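Local structure of phenol hydroxylase component phN (3U52) at residues G103-E108 / T144-M149; S150-H155 / D219-T224; E199-N204 / G304-D309; E242-I247 / K308-Y313. The protein probably forms the diiron-containing subunit of a multicomponent phenol hydroxylase, where bound oxygen would be activated to hydroxylate phenol and related aromatic rings. One frame throughout, in Å; residues are numbered along the deposited sequence.

Interaction 1: residues G103-E108 / T144-M149; sequences GISPLE and TQQHAM. With FE (Fe (III) ion), chain G.
Two hydrogen bonds carry this buried contact, and both end on the amide of Q145. S105 OG donates to Q145 OE1 at 2.7 Å, lying close to the amide plane and bent off the carbonyl direction. At the other end of the amide, Q145 NE2 donates to E108 OE1 at 2.8 Å with an N-H...O angle of 153°. It comes from above the carboxylate, 38° out of its plane, and the two flat groups are turned 60° against each other. Glutamine suits the place, since it accepts and donates at once and the two bonds together fix the rotation of its amide. The extended chain beyond CG carries that amide across from helix 125-155 to the start of helix 105-121.

The iron sits in the four-helix bundle typical of diiron hydroxylases, where helices 105-121 and 125-155 both supply ligands to it. E108 OE2 binds this iron at 2.3 Å, and E138 and H141 bind the same iron. Q145 is thus a second-shell residue, holding the carboxylate oxygen that does not bind this iron.

A water-mediated link lies beside these bonds: one water accepts from Q146 NE2 at 3.2 Å and donates weakly to S105 O. The ring of F100, from helix 94-103, packs against both S105 and Q145.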
loop_
_atom_site.group_PDB
_atom_site.type_symbol
_atom_site.label_atom_id
_atom_site.label_comp_id
_atom_site.label_asym_id
_atom_site.label_seq_id
_atom_site.Cartn_x
_atom_site.Cartn_y
_atom_site.Cartn_z
ATOM N N GLY A 103 15.350 -22.324 4.604
ATOM C CA GLY A 103 15.318 -22.916 5.952
ATOM C C GLY A 103 14.202 -22.500 6.901
ATOM O O GLY A 103 13.859 -23.263 7.843
ATOM N N ILE A 104 13.643 -21.310 6.705
ATOM C CA ILE A 104 12.621 -20.785 7.639
ATOM C C ILE A 104 11.231 -20.745 6.998
ATOM O O ILE A 104 10.269 -21.289 7.607
ATOM C CB ILE A 104 12.974 -19.413 8.305
ATOM C CG1 ILE A 104 14.117 -19.562 9.303
ATOM C CG2 ILE A 104 11.800 -18.893 9.132
ATOM C CD1 ILE A 104 15.464 -19.215 8.721
ATOM N N SER A 105 11.098 -20.197 5.776
ATOM C CA SER A 105 9.773 -20.252 5.112
ATOM C C SER A 105 9.122 -21.643 5.048
ATOM O O SER A 105 7.895 -21.763 5.224
ATOM C CB SER A 105 9.794 -19.702 3.694
ATOM O OG SER A 105 9.936 -18.304 3.705
ATOM N N PRO A 106 9.911 -22.688 4.712
ATOM C CA PRO A 106 9.283 -23.985 4.653
ATOM C C PRO A 106 8.738 -24.418 6.016
ATOM O O PRO A 106 7.729 -25.122 6.070
ATOM C CB PRO A 106 10.410 -24.907 4.161
ATOM C CG PRO A 106 11.378 -23.934 3.353
ATOM C CD PRO A 106 11.336 -22.725 4.313
ATOM N N LEU A 107 9.329 -23.937 7.095
ATOM C CA LEU A 107 8.796 -24.190 8.423
ATOM C C LEU A 107 7.434 -23.533 8.626
ATOM O O LEU A 107 6.580 -24.097 9.336
ATOM C CB LEU A 107 9.791 -23.742 9.495
ATOM C CG LEU A 107 10.752 -24.830 10.022
ATOM C CD1 LEU A 107 10.961 -25.995 9.105
ATOM C CD2 LEU A 107 12.060 -24.247 10.600
ATOM N N GLU A 108 7.209 -22.368 7.983
ATOM C CA GLU A 108 5.950 -21.636 8.184
ATOM C C GLU A 108 4.899 -22.596 7.606
ATOM O O GLU A 108 3.829 -22.797 8.175
ATOM C CB GLU A 108 5.913 -20.326 7.378
ATOM C CG GLU A 108 6.964 -19.235 7.756
ATOM C CD GLU A 108 6.586 -18.494 9.009
ATOM O OE1 GLU A 108 7.168 -17.435 9.298
ATOM O OE2 GLU A 108 5.702 -18.979 9.716
ATOM N N THR A 144 3.012 -15.033 1.912
ATOM C CA THR A 144 3.513 -13.666 1.841
ATOM C C THR A 144 5.055 -13.609 1.819
ATOM O O THR A 144 5.625 -12.744 1.182
ATOM C CB THR A 144 2.969 -12.767 2.971
ATOM O OG1 THR A 144 3.480 -13.214 4.213
ATOM C CG2 THR A 144 1.442 -12.795 3.046
ATOM N N GLN A 145 5.730 -14.541 2.493
ATOM C CA GLN A 145 7.166 -14.702 2.325
ATOM C C GLN A 145 7.568 -15.078 0.892
ATOM O O GLN A 145 8.487 -14.480 0.371
ATOM C CB GLN A 145 7.729 -15.697 3.371
ATOM C CG GLN A 145 7.639 -15.068 4.770
ATOM C CD GLN A 145 7.885 -16.063 5.883
ATOM O OE1 GLN A 145 8.364 -17.155 5.617
ATOM N NE2 GLN A 145 7.572 -15.676 7.148
ATOM N N GLN A 146 6.846 -15.996 0.228
ATOM C CA GLN A 146 7.153 -16.298 -1.175
ATOM C C GLN A 146 7.014 -15.042 -2.025
ATOM O O GLN A 146 7.781 -14.842 -2.990
ATOM C CB GLN A 146 6.226 -17.344 -1.780
ATOM C CG GLN A 146 6.266 -18.701 -1.103
ATOM C CD GLN A 146 7.640 -19.346 -1.144
ATOM O OE1 GLN A 146 8.314 -19.355 -2.192
ATOM N NE2 GLN A 146 8.056 -19.922 -0.008
ATOM N N HIS A 147 6.022 -14.218 -1.704
ATOM C CA HIS A 147 5.780 -13.004 -2.493
ATOM C C HIS A 147 6.832 -11.963 -2.172
ATOM O O HIS A 147 7.305 -11.288 -3.084
ATOM C CB HIS A 147 4.334 -12.509 -2.277
ATOM C CG HIS A 147 3.313 -13.442 -2.866
ATOM N ND1 HIS A 147 2.062 -13.631 -2.331
ATOM C CD2 HIS A 147 3.353 -14.201 -3.980
ATOM C CE1 HIS A 147 1.389 -14.494 -3.061
ATOM N NE2 HIS A 147 2.154 -14.863 -4.064
ATOM N N ALA A 148 7.245 -11.887 -0.901
ATOM C CA ALA A 148 8.259 -10.911 -0.450
ATOM C C ALA A 148 9.602 -11.122 -1.134
ATOM O O ALA A 148 10.249 -10.162 -1.538
ATOM C CB ALA A 148 8.458 -10.938 1.087
ATOM N N MET A 149 10.018 -12.386 -1.205
ATOM C CA MET A 149 11.311 -12.806 -1.737
ATOM C C MET A 149 11.327 -12.863 -3.268
ATOM O O MET A 149 12.390 -12.969 -3.882
ATOM C CB MET A 149 11.679 -14.183 -1.200
ATOM C CG MET A 149 12.033 -14.238 0.309
ATOM S SD MET A 149 13.326 -13.010 0.621
ATOM C CE MET A 149 12.499 -11.578 1.310
HETATM FE FE FE G . 4.618 -17.849 11.381
HETATM O O HOH W 1 6.829 -21.393 2.495
#

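Interaction 2: residues S150-H155 / D219-T224; sequences SHYNKH and DMATVT. With CU (copper (II) ion), chain J.
The phenol of Y152 meets the carboxylate of D219 with its hydroxyl end, and the two flat groups stand nearly perpendicular, their planes 81° apart. Y152 OH donates to D219 OD1 across a very short 2.5 Å, the acceptor lying at the ring's edge, near its plane. Tyrosine suits the place because its long, rigid ring spans the gap between the helices and delivers a polar group only at the far end. The same edge also receives a methyl group: A221 CB lies near the ring plane, 4.3 Å from Y152 CE1, and a residue as small as alanine leaves room for the ring edge to approach the first turn.

D219 is the N-cap of helix 220-250. Its CG stands opposite the backbone N (chi1 174°), which turns the carboxylate back over the first turn, where OD1 accepts from T222 N in a nearly straight but weak bond of 3.3 Å. One oxygen thereby serves both the tyrosine and the helix start, and the tyrosine of helix 125-155 is tied to the beginning of another helix of the hydroxylase bundle.

One turn on from the cap, T224 OG1 donates to M220 O at 2.7 Å, joining T224 N there from the opposite face of the carbonyl plane. On the other segment, past the tyrosine, H155 turns its ring to a copper ion, which its ND1 binds at 2.1 Å with H494 as the second protein ligand. The H151 ring has H155 CD2 over one face, 3.8 Å above its plane and offset toward the rim.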
loop_
_atom_site.group_PDB
_atom_site.type_symbol
_atom_site.label_atom_id
_atom_site.label_comp_id
_atom_site.label_asym_id
_atom_site.label_seq_id
_atom_site.Cartn_x
_atom_site.Cartn_y
_atom_site.Cartn_z
ATOM N N SER A 150 10.155 -12.752 -3.875
ATOM C CA SER A 150 10.005 -12.971 -5.288
ATOM C C SER A 150 10.936 -12.091 -6.104
ATOM O O SER A 150 11.592 -12.554 -7.027
ATOM C CB SER A 150 8.574 -12.680 -5.693
ATOM O OG SER A 150 8.367 -13.213 -6.981
ATOM N N HIS A 151 11.017 -10.828 -5.721
ATOM C CA HIS A 151 11.751 -9.847 -6.493
ATOM C C HIS A 151 13.249 -10.067 -6.238
ATOM O O HIS A 151 14.059 -9.851 -7.143
ATOM C CB HIS A 151 11.318 -8.425 -6.085
ATOM C CG HIS A 151 11.960 -7.340 -6.907
ATOM N ND1 HIS A 151 11.601 -7.089 -8.216
ATOM C CD2 HIS A 151 12.963 -6.477 -6.618
ATOM C CE1 HIS A 151 12.311 -6.073 -8.676
ATOM N NE2 HIS A 151 13.140 -5.682 -7.720
ATOM N N TYR A 152 13.606 -10.555 -5.052
ATOM C CA TYR A 152 15.034 -10.865 -4.764
ATOM C C TYR A 152 15.513 -12.032 -5.620
ATOM O O TYR A 152 16.635 -12.012 -6.142
ATOM C CB TYR A 152 15.302 -11.104 -3.281
ATOM C CG TYR A 152 15.283 -9.838 -2.436
ATOM C CD1 TYR A 152 14.194 -9.521 -1.638
ATOM C CD2 TYR A 152 16.397 -8.974 -2.422
ATOM C CE1 TYR A 152 14.199 -8.347 -0.841
ATOM C CE2 TYR A 152 16.402 -7.810 -1.689
ATOM C CZ TYR A 152 15.313 -7.502 -0.882
ATOM O OH TYR A 152 15.352 -6.331 -0.148
ATOM N N ASN A 153 14.638 -13.029 -5.778
ATOM C CA ASN A 153 14.869 -14.196 -6.632
ATOM C C ASN A 153 15.118 -13.834 -8.100
ATOM O O ASN A 153 15.875 -14.524 -8.802
ATOM C CB ASN A 153 13.692 -15.187 -6.538
ATOM C CG ASN A 153 13.859 -16.371 -7.493
ATOM O OD1 ASN A 153 13.032 -16.589 -8.421
ATOM N ND2 ASN A 153 14.933 -17.115 -7.312
ATOM N N LYS A 154 14.501 -12.759 -8.581
ATOM C CA LYS A 154 14.807 -12.303 -9.951
ATOM C C LYS A 154 16.198 -11.712 -10.153
ATOM O O LYS A 154 16.676 -11.647 -11.316
ATOM C CB LYS A 154 13.770 -11.290 -10.414
ATOM C CG LYS A 154 12.356 -11.874 -10.319
ATOM C CD LYS A 154 11.314 -10.932 -10.871
ATOM C CE LYS A 154 9.943 -11.461 -10.539
ATOM N NZ LYS A 154 8.893 -10.669 -11.267
ATOM N N HIS A 155 16.843 -11.266 -9.079
ATOM C CA HIS A 155 18.080 -10.485 -9.224
ATOM C C HIS A 155 19.308 -11.087 -8.544
ATOM O O HIS A 155 20.428 -10.569 -8.734
ATOM C CB HIS A 155 17.882 -9.051 -8.715
ATOM C CG HIS A 155 16.968 -8.247 -9.591
ATOM N ND1 HIS A 155 17.398 -7.679 -10.775
ATOM C CD2 HIS A 155 15.642 -7.976 -9.497
ATOM C CE1 HIS A 155 16.377 -7.096 -11.384
ATOM N NE2 HIS A 155 15.302 -7.240 -10.619
ATOM N N ASP A 219 16.107 -3.186 3.567
ATOM C CA ASP A 219 15.274 -4.197 2.901
ATOM C C ASP A 219 13.818 -3.910 3.298
ATOM O O ASP A 219 13.321 -4.390 4.333
ATOM C CB ASP A 219 15.738 -5.601 3.314
ATOM C CG ASP A 219 14.839 -6.728 2.786
ATOM O OD1 ASP A 219 13.987 -6.503 1.898
ATOM O OD2 ASP A 219 15.009 -7.873 3.263
ATOM N N MET A 220 13.164 -3.082 2.486
ATOM C CA MET A 220 11.818 -2.628 2.779
ATOM C C MET A 220 10.792 -3.741 2.709
ATOM O O MET A 220 9.850 -3.756 3.512
ATOM C CB MET A 220 11.416 -1.522 1.826
ATOM C CG MET A 220 10.007 -0.998 2.074
ATOM S SD MET A 220 9.543 0.271 0.840
ATOM C CE MET A 220 10.829 1.488 1.114
ATOM N N ALA A 221 10.965 -4.674 1.787
ATOM C CA ALA A 221 10.042 -5.815 1.682
ATOM C C ALA A 221 9.959 -6.657 2.942
ATOM O O ALA A 221 8.865 -6.955 3.449
ATOM C CB ALA A 221 10.399 -6.695 0.479
ATOM N N THR A 222 11.123 -7.064 3.440
ATOM C CA THR A 222 11.206 -7.909 4.643
ATOM C C THR A 222 10.689 -7.132 5.887
ATOM O O THR A 222 9.886 -7.654 6.717
ATOM C CB THR A 222 12.663 -8.489 4.792
ATOM O OG1 THR A 222 12.975 -9.312 3.644
ATOM C CG2 THR A 222 12.867 -9.299 6.113
ATOM N N VAL A 223 11.081 -5.862 6.013
ATOM C CA VAL A 223 10.684 -5.166 7.214
ATOM C C VAL A 223 9.148 -4.968 7.235
ATOM O O VAL A 223 8.518 -5.073 8.291
ATOM C CB VAL A 223 11.493 -3.890 7.498
ATOM C CG1 VAL A 223 11.048 -2.755 6.614
ATOM C CG2 VAL A 223 11.298 -3.504 8.956
ATOM N N THR A 224 8.567 -4.769 6.057
ATOM C CA THR A 224 7.120 -4.604 5.896
ATOM C C THR A 224 6.423 -5.926 6.226
ATOM O O THR A 224 5.394 -5.934 6.892
ATOM C CB THR A 224 6.771 -4.161 4.457
ATOM O OG1 THR A 224 7.395 -2.894 4.211
ATOM C CG2 THR A 224 5.236 -4.026 4.259
HETATM CU CU CU J . 19.456 -7.806 -11.100
#

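Interaction 3: residues E199-N204 / G304-D309; sequences EYVLTN and GALFKD. With FE (Fe (III) ion), chain H.
Two helical segments of the hydroxylase fold face each other here, with V201 and L306 nearest across the gap at 8.2 Å between their CA atoms; 199-204 includes a wider pi-type turn at 199-202. The contact joins helix 187-216, one of the iron-binding helices of the diiron bundle, to helix 291-310.

L306 carries the contact from helix 291-310. Its CG lies opposite the backbone N (chi1 169°); both methyls reach the edge of the Y200 ring, and CD2 also meets V201. L306 CD1 approaches near the ring plane, 3.7 Å from Y200 CE1, while CD2 lies in that plane. Leucine suits this place because its forked end can serve two neighbours at once, and the beta-branched valine offers a compact methyl surface. F196, one turn before Y200, touches both V201 and L306 and continues this apolar patch. M237 and L241 of helix 220-250 also pack on Y200.

Just before the tyrosine, E199 turns the opposite way, into the bundle. Its OE1 binds the second iron at 2.1 Å, sharing that metal with E233 and H236. Across the contact the V201 and L306 side chains cross at about a right angle, and V201 CG2 meets L306 CD2 at 3.5 Å, closer than two methyl carbons normally pack.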
loop_
_atom_site.group_PDB
_atom_site.type_symbol
_atom_site.label_atom_id
_atom_site.label_comp_id
_atom_site.label_asym_id
_atom_site.label_seq_id
_atom_site.Cartn_x
_atom_site.Cartn_y
_atom_site.Cartn_z
ATOM N N GLU A 199 7.142 -20.472 19.755
ATOM C CA GLU A 199 6.343 -19.232 19.581
ATOM C C GLU A 199 6.272 -18.335 20.769
ATOM O O GLU A 199 5.833 -17.212 20.629
ATOM C CB GLU A 199 4.894 -19.521 19.200
ATOM C CG GLU A 199 4.733 -20.173 17.853
ATOM C CD GLU A 199 4.857 -19.161 16.727
ATOM O OE1 GLU A 199 3.890 -18.966 15.979
ATOM O OE2 GLU A 199 5.933 -18.546 16.604
ATOM N N TYR A 200 6.608 -18.827 21.949
ATOM C CA TYR A 200 6.566 -17.993 23.108
ATOM C C TYR A 200 7.961 -17.756 23.679
ATOM O O TYR A 200 8.409 -16.613 23.770
ATOM C CB TYR A 200 5.595 -18.535 24.167
ATOM C CG TYR A 200 5.462 -17.583 25.313
ATOM C CD1 TYR A 200 6.122 -17.801 26.501
ATOM C CD2 TYR A 200 4.709 -16.422 25.180
ATOM C CE1 TYR A 200 6.031 -16.865 27.561
ATOM C CE2 TYR A 200 4.613 -15.511 26.190
ATOM C CZ TYR A 200 5.267 -15.729 27.391
ATOM O OH TYR A 200 5.132 -14.793 28.424
ATOM N N VAL A 201 8.642 -18.811 24.076
ATOM C CA VAL A 201 9.937 -18.669 24.685
ATOM C C VAL A 201 11.058 -18.137 23.742
ATOM O O VAL A 201 11.798 -17.220 24.126
ATOM C CB VAL A 201 10.381 -19.957 25.382
ATOM C CG1 VAL A 201 11.782 -19.756 26.035
ATOM C CG2 VAL A 201 9.363 -20.313 26.459
ATOM N N LEU A 202 11.174 -18.705 22.534
ATOM C CA LEU A 202 12.349 -18.489 21.675
ATOM C C LEU A 202 12.050 -17.609 20.468
ATOM O O LEU A 202 12.951 -17.275 19.696
ATOM C CB LEU A 202 12.932 -19.847 21.241
ATOM C CG LEU A 202 13.493 -20.683 22.419
ATOM C CD1 LEU A 202 13.915 -22.100 21.978
ATOM C CD2 LEU A 202 14.684 -19.969 23.122
ATOM N N THR A 203 10.784 -17.230 20.323
ATOM C CA THR A 203 10.293 -16.424 19.182
ATOM C C THR A 203 11.111 -15.174 18.802
ATOM O O THR A 203 11.463 -14.961 17.641
ATOM C CB THR A 203 8.781 -16.046 19.341
ATOM O OG1 THR A 203 8.355 -15.468 18.116
ATOM C CG2 THR A 203 8.530 -15.052 20.499
ATOM N N ASN A 204 11.428 -14.366 19.788
ATOM C CA ASN A 204 12.200 -13.141 19.572
ATOM C C ASN A 204 13.611 -13.370 19.032
ATOM O O ASN A 204 14.178 -12.490 18.363
ATOM C CB ASN A 204 12.262 -12.341 20.880
ATOM C CG ASN A 204 10.959 -11.560 21.164
ATOM O OD1 ASN A 204 10.297 -11.065 20.242
ATOM N ND2 ASN A 204 10.604 -11.453 22.431
ATOM N N GLY A 304 14.158 -16.098 31.984
ATOM C CA GLY A 304 14.340 -16.281 33.433
ATOM C C GLY A 304 13.110 -15.897 34.239
ATOM O O GLY A 304 12.748 -16.577 35.197
ATOM N N ALA A 305 12.465 -14.804 33.837
ATOM C CA ALA A 305 11.251 -14.343 34.496
ATOM C C ALA A 305 10.117 -15.339 34.203
ATOM O O ALA A 305 9.392 -15.734 35.107
ATOM C CB ALA A 305 10.884 -12.944 34.045
ATOM N N LEU A 306 9.961 -15.764 32.955
ATOM C CA LEU A 306 8.950 -16.790 32.652
ATOM C C LEU A 306 9.142 -18.069 33.475
ATOM O O LEU A 306 8.178 -18.634 33.958
ATOM C CB LEU A 306 8.943 -17.151 31.157
ATOM C CG LEU A 306 8.084 -18.412 30.873
ATOM C CD1 LEU A 306 6.600 -18.072 30.980
ATOM C CD2 LEU A 306 8.447 -18.958 29.514
ATOM N N PHE A 307 10.369 -18.558 33.583
ATOM C CA PHE A 307 10.599 -19.795 34.343
ATOM C C PHE A 307 10.417 -19.623 35.847
ATOM O O PHE A 307 10.051 -20.576 36.520
ATOM C CB PHE A 307 11.905 -20.532 33.925
ATOM C CG PHE A 307 11.725 -21.350 32.680
ATOM C CD1 PHE A 307 12.112 -20.869 31.437
ATOM C CD2 PHE A 307 11.069 -22.569 32.737
ATOM C CE1 PHE A 307 11.872 -21.630 30.263
ATOM C CE2 PHE A 307 10.826 -23.310 31.573
ATOM C CZ PHE A 307 11.197 -22.829 30.352
ATOM N N LYS A 308 10.586 -18.399 36.356
ATOM C CA LYS A 308 10.232 -18.077 37.754
ATOM C C LYS A 308 8.716 -18.156 37.969
ATOM O O LYS A 308 8.249 -18.665 38.979
ATOM C CB LYS A 308 10.755 -16.689 38.152
ATOM C CG LYS A 308 11.314 -16.612 39.599
ATOM C CD LYS A 308 12.327 -15.435 39.710
ATOM C CE LYS A 308 13.263 -15.544 40.950
ATOM N NZ LYS A 308 13.886 -14.228 41.396
ATOM N N ASP A 309 7.952 -17.662 37.001
ATOM C CA ASP A 309 6.498 -17.825 36.938
ATOM C C ASP A 309 6.094 -19.318 37.000
ATOM O O ASP A 309 5.179 -19.668 37.731
ATOM C CB ASP A 309 6.023 -17.147 35.642
ATOM C CG ASP A 309 4.517 -16.896 35.576
ATOM O OD1 ASP A 309 4.022 -16.053 36.367
ATOM O OD2 ASP A 309 3.844 -17.468 34.654
HETATM FE FE FE H . 3.770 -17.266 14.675
#

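Interaction 4: residues E242-I247 / K308-Y313; sequences EVIKFI and KDLERY
K245 reaches across to D309 with its ammonium group: NZ and OD2 form a salt bridge at 3.0 Å, in which the hydrogen bond itself is weak. The lysine chain is extended beyond CG, which gives NZ the length to arrive at the aspartate, and the two side chains meet at about a right angle. Lysine suits the partly exposed site because its aliphatic stem can pack on the way to a charged end, and here the stem passes the hydroxyl of Y313, with CD 3.8 Å from OH. A second, apolar contact lies beside it, where I244 CD1 meets L310 CD2 at 4.0 Å, again with the side chains crossing at about a right angle.

Farther out, the Y313 hydroxyl is held by E249, farther along the helix of K245, and the R312 CG lies over the centre of the Y313 ring, 3.9 Å above its plane. F196 of helix 187-216 packs on both I244 and L310, so the apolar pair has a common third partner.

Through this apolar pair and partly exposed salt bridge, residues 308-313, at the C-terminal part of helix 291-310, pack on the outside of iron-binding helix 220-250 in the diiron hydroxylase bundle.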
loop_
_atom_site.group_PDB
_atom_site.type_symbol
_atom_site.label_atom_id
_atom_site.label_comp_id
_atom_site.label_asym_id
_atom_site.label_seq_id
_atom_site.Cartn_x
_atom_site.Cartn_y
_atom_site.Cartn_z
ATOM N N GLU A 242 -1.064 -19.675 27.231
ATOM C CA GLU A 242 -2.266 -20.424 27.633
ATOM C C GLU A 242 -2.032 -21.928 27.663
ATOM O O GLU A 242 -2.406 -22.601 28.646
ATOM C CB GLU A 242 -3.495 -20.093 26.752
ATOM C CG GLU A 242 -4.819 -20.845 27.201
ATOM C CD GLU A 242 -5.234 -20.668 28.714
ATOM O OE1 GLU A 242 -4.763 -19.717 29.396
ATOM O OE2 GLU A 242 -6.081 -21.466 29.239
ATOM N N VAL A 243 -1.420 -22.443 26.589
ATOM C CA VAL A 243 -1.085 -23.867 26.431
ATOM C C VAL A 243 -0.334 -24.410 27.660
ATOM O O VAL A 243 -0.799 -25.384 28.241
ATOM C CB VAL A 243 -0.327 -24.186 25.050
ATOM C CG1 VAL A 243 0.359 -25.568 25.050
ATOM C CG2 VAL A 243 -1.317 -24.112 23.851
ATOM N N ILE A 244 0.813 -23.826 28.055
ATOM C CA ILE A 244 1.556 -24.470 29.186
ATOM C C ILE A 244 0.816 -24.361 30.484
ATOM O O ILE A 244 0.838 -25.313 31.232
ATOM C CB ILE A 244 3.022 -23.993 29.504
ATOM C CG1 ILE A 244 3.257 -22.638 28.956
ATOM C CG2 ILE A 244 4.129 -25.143 29.188
ATOM C CD1 ILE A 244 3.017 -21.558 29.924
ATOM N N LYS A 245 0.195 -23.205 30.757
ATOM C CA LYS A 245 -0.576 -23.021 31.990
ATOM C C LYS A 245 -1.756 -23.968 32.044
ATOM O O LYS A 245 -1.912 -24.665 33.044
ATOM C CB LYS A 245 -1.010 -21.577 32.190
ATOM C CG LYS A 245 0.220 -20.638 32.243
ATOM C CD LYS A 245 -0.084 -19.260 32.800
ATOM C CE LYS A 245 1.203 -18.623 33.381
ATOM N NZ LYS A 245 0.920 -17.288 34.088
ATOM N N PHE A 246 -2.510 -24.065 30.950
ATOM C CA PHE A 246 -3.653 -24.972 30.875
ATOM C C PHE A 246 -3.257 -26.416 31.207
ATOM O O PHE A 246 -3.868 -27.053 32.053
ATOM C CB PHE A 246 -4.290 -24.963 29.485
ATOM C CG PHE A 246 -5.470 -25.858 29.388
ATOM C CD1 PHE A 246 -6.650 -25.528 30.030
ATOM C CD2 PHE A 246 -5.388 -27.058 28.702
ATOM C CE1 PHE A 246 -7.760 -26.408 29.960
ATOM C CE2 PHE A 246 -6.484 -27.910 28.622
ATOM C CZ PHE A 246 -7.661 -27.578 29.254
ATOM N N ILE A 247 -2.222 -26.898 30.541
ATOM C CA ILE A 247 -1.730 -28.292 30.671
ATOM C C ILE A 247 -1.175 -28.582 32.063
ATOM O O ILE A 247 -1.480 -29.640 32.647
ATOM C CB ILE A 247 -0.677 -28.602 29.600
ATOM C CG1 ILE A 247 -1.331 -28.584 28.218
ATOM C CG2 ILE A 247 -0.063 -29.971 29.813
ATOM C CD1 ILE A 247 -0.308 -28.865 27.066
ATOM N N LYS A 308 10.586 -18.399 36.356
ATOM C CA LYS A 308 10.232 -18.077 37.754
ATOM C C LYS A 308 8.716 -18.156 37.969
ATOM O O LYS A 308 8.249 -18.665 38.979
ATOM C CB LYS A 308 10.755 -16.689 38.152
ATOM C CG LYS A 308 11.314 -16.612 39.599
ATOM C CD LYS A 308 12.327 -15.435 39.710
ATOM C CE LYS A 308 13.263 -15.544 40.950
ATOM N NZ LYS A 308 13.886 -14.228 41.396
ATOM N N ASP A 309 7.952 -17.662 37.001
ATOM C CA ASP A 309 6.498 -17.825 36.938
ATOM C C ASP A 309 6.094 -19.318 37.000
ATOM O O ASP A 309 5.179 -19.668 37.731
ATOM C CB ASP A 309 6.023 -17.147 35.642
ATOM C CG ASP A 309 4.517 -16.896 35.576
ATOM O OD1 ASP A 309 4.022 -16.053 36.367
ATOM O OD2 ASP A 309 3.844 -17.468 34.654
ATOM N N LEU A 310 6.785 -20.203 36.278
ATOM C CA LEU A 310 6.386 -21.607 36.167
ATOM C C LEU A 310 6.766 -22.458 37.395
ATOM O O LEU A 310 6.279 -23.592 37.557
ATOM C CB LEU A 310 6.931 -22.244 34.845
ATOM C CG LEU A 310 6.476 -21.626 33.497
ATOM C CD1 LEU A 310 6.953 -22.461 32.287
ATOM C CD2 LEU A 310 4.967 -21.509 33.437
ATOM N N GLU A 311 7.632 -21.915 38.259
ATOM C CA GLU A 311 7.992 -22.552 39.526
ATOM C C GLU A 311 6.800 -22.906 40.420
ATOM O O GLU A 311 6.846 -23.914 41.113
ATOM C CB GLU A 311 8.942 -21.676 40.315
ATOM C CG GLU A 311 10.375 -21.721 39.830
ATOM C CD GLU A 311 11.312 -20.906 40.720
ATOM O OE1 GLU A 311 12.098 -20.100 40.171
ATOM O OE2 GLU A 311 11.231 -21.058 41.966
ATOM N N ARG A 312 5.742 -22.087 40.395
ATOM C CA ARG A 312 4.513 -22.367 41.161
ATOM C C ARG A 312 3.864 -23.694 40.794
ATOM O O ARG A 312 3.135 -24.255 41.604
ATOM C CB ARG A 312 3.486 -21.225 41.046
ATOM C CG ARG A 312 2.713 -21.109 39.734
ATOM C CD ARG A 312 1.659 -19.995 39.840
ATOM N NE ARG A 312 0.260 -20.452 39.713
ATOM C CZ ARG A 312 -0.442 -21.165 40.610
ATOM N NH1 ARG A 312 0.101 -21.578 41.759
ATOM N NH2 ARG A 312 -1.704 -21.493 40.338
ATOM N N TYR A 313 4.136 -24.184 39.580
ATOM C CA TYR A 313 3.615 -25.485 39.096
ATOM C C TYR A 313 4.566 -26.624 39.376
ATOM O O TYR A 313 4.234 -27.769 39.099
ATOM C CB TYR A 313 3.348 -25.453 37.595
ATOM C CG TYR A 313 2.403 -24.375 37.154
ATOM C CD1 TYR A 313 2.844 -23.306 36.372
ATOM C CD2 TYR A 313 1.069 -24.409 37.539
ATOM C CE1 TYR A 313 1.984 -22.311 35.970
ATOM C CE2 TYR A 313 0.182 -23.413 37.145
ATOM C CZ TYR A 313 0.645 -22.373 36.354
ATOM O OH TYR A 313 -0.267 -21.412 35.980
#

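In the fold
Interactions 1 and 2 follow one another along helix 125-155, their centres 11 Å apart, and touch where M149 CE lies 3.3 Å from T222 OG1; A148, M149 and T222 belong to one xenon pocket. Interactions 3 and 4 also have centres 11 Å apart and share K308 and D309 on helix 291-310, with F196 packing against both. The diiron centre relates the two pairs: E108 of interaction 1 binds one iron and E199 of interaction 3 the other, although the centres of these contacts are about 25 Å apart. Helix 220-250 spans the molecule, from interaction 2 at its start to interaction 4, 39 Å away between centres.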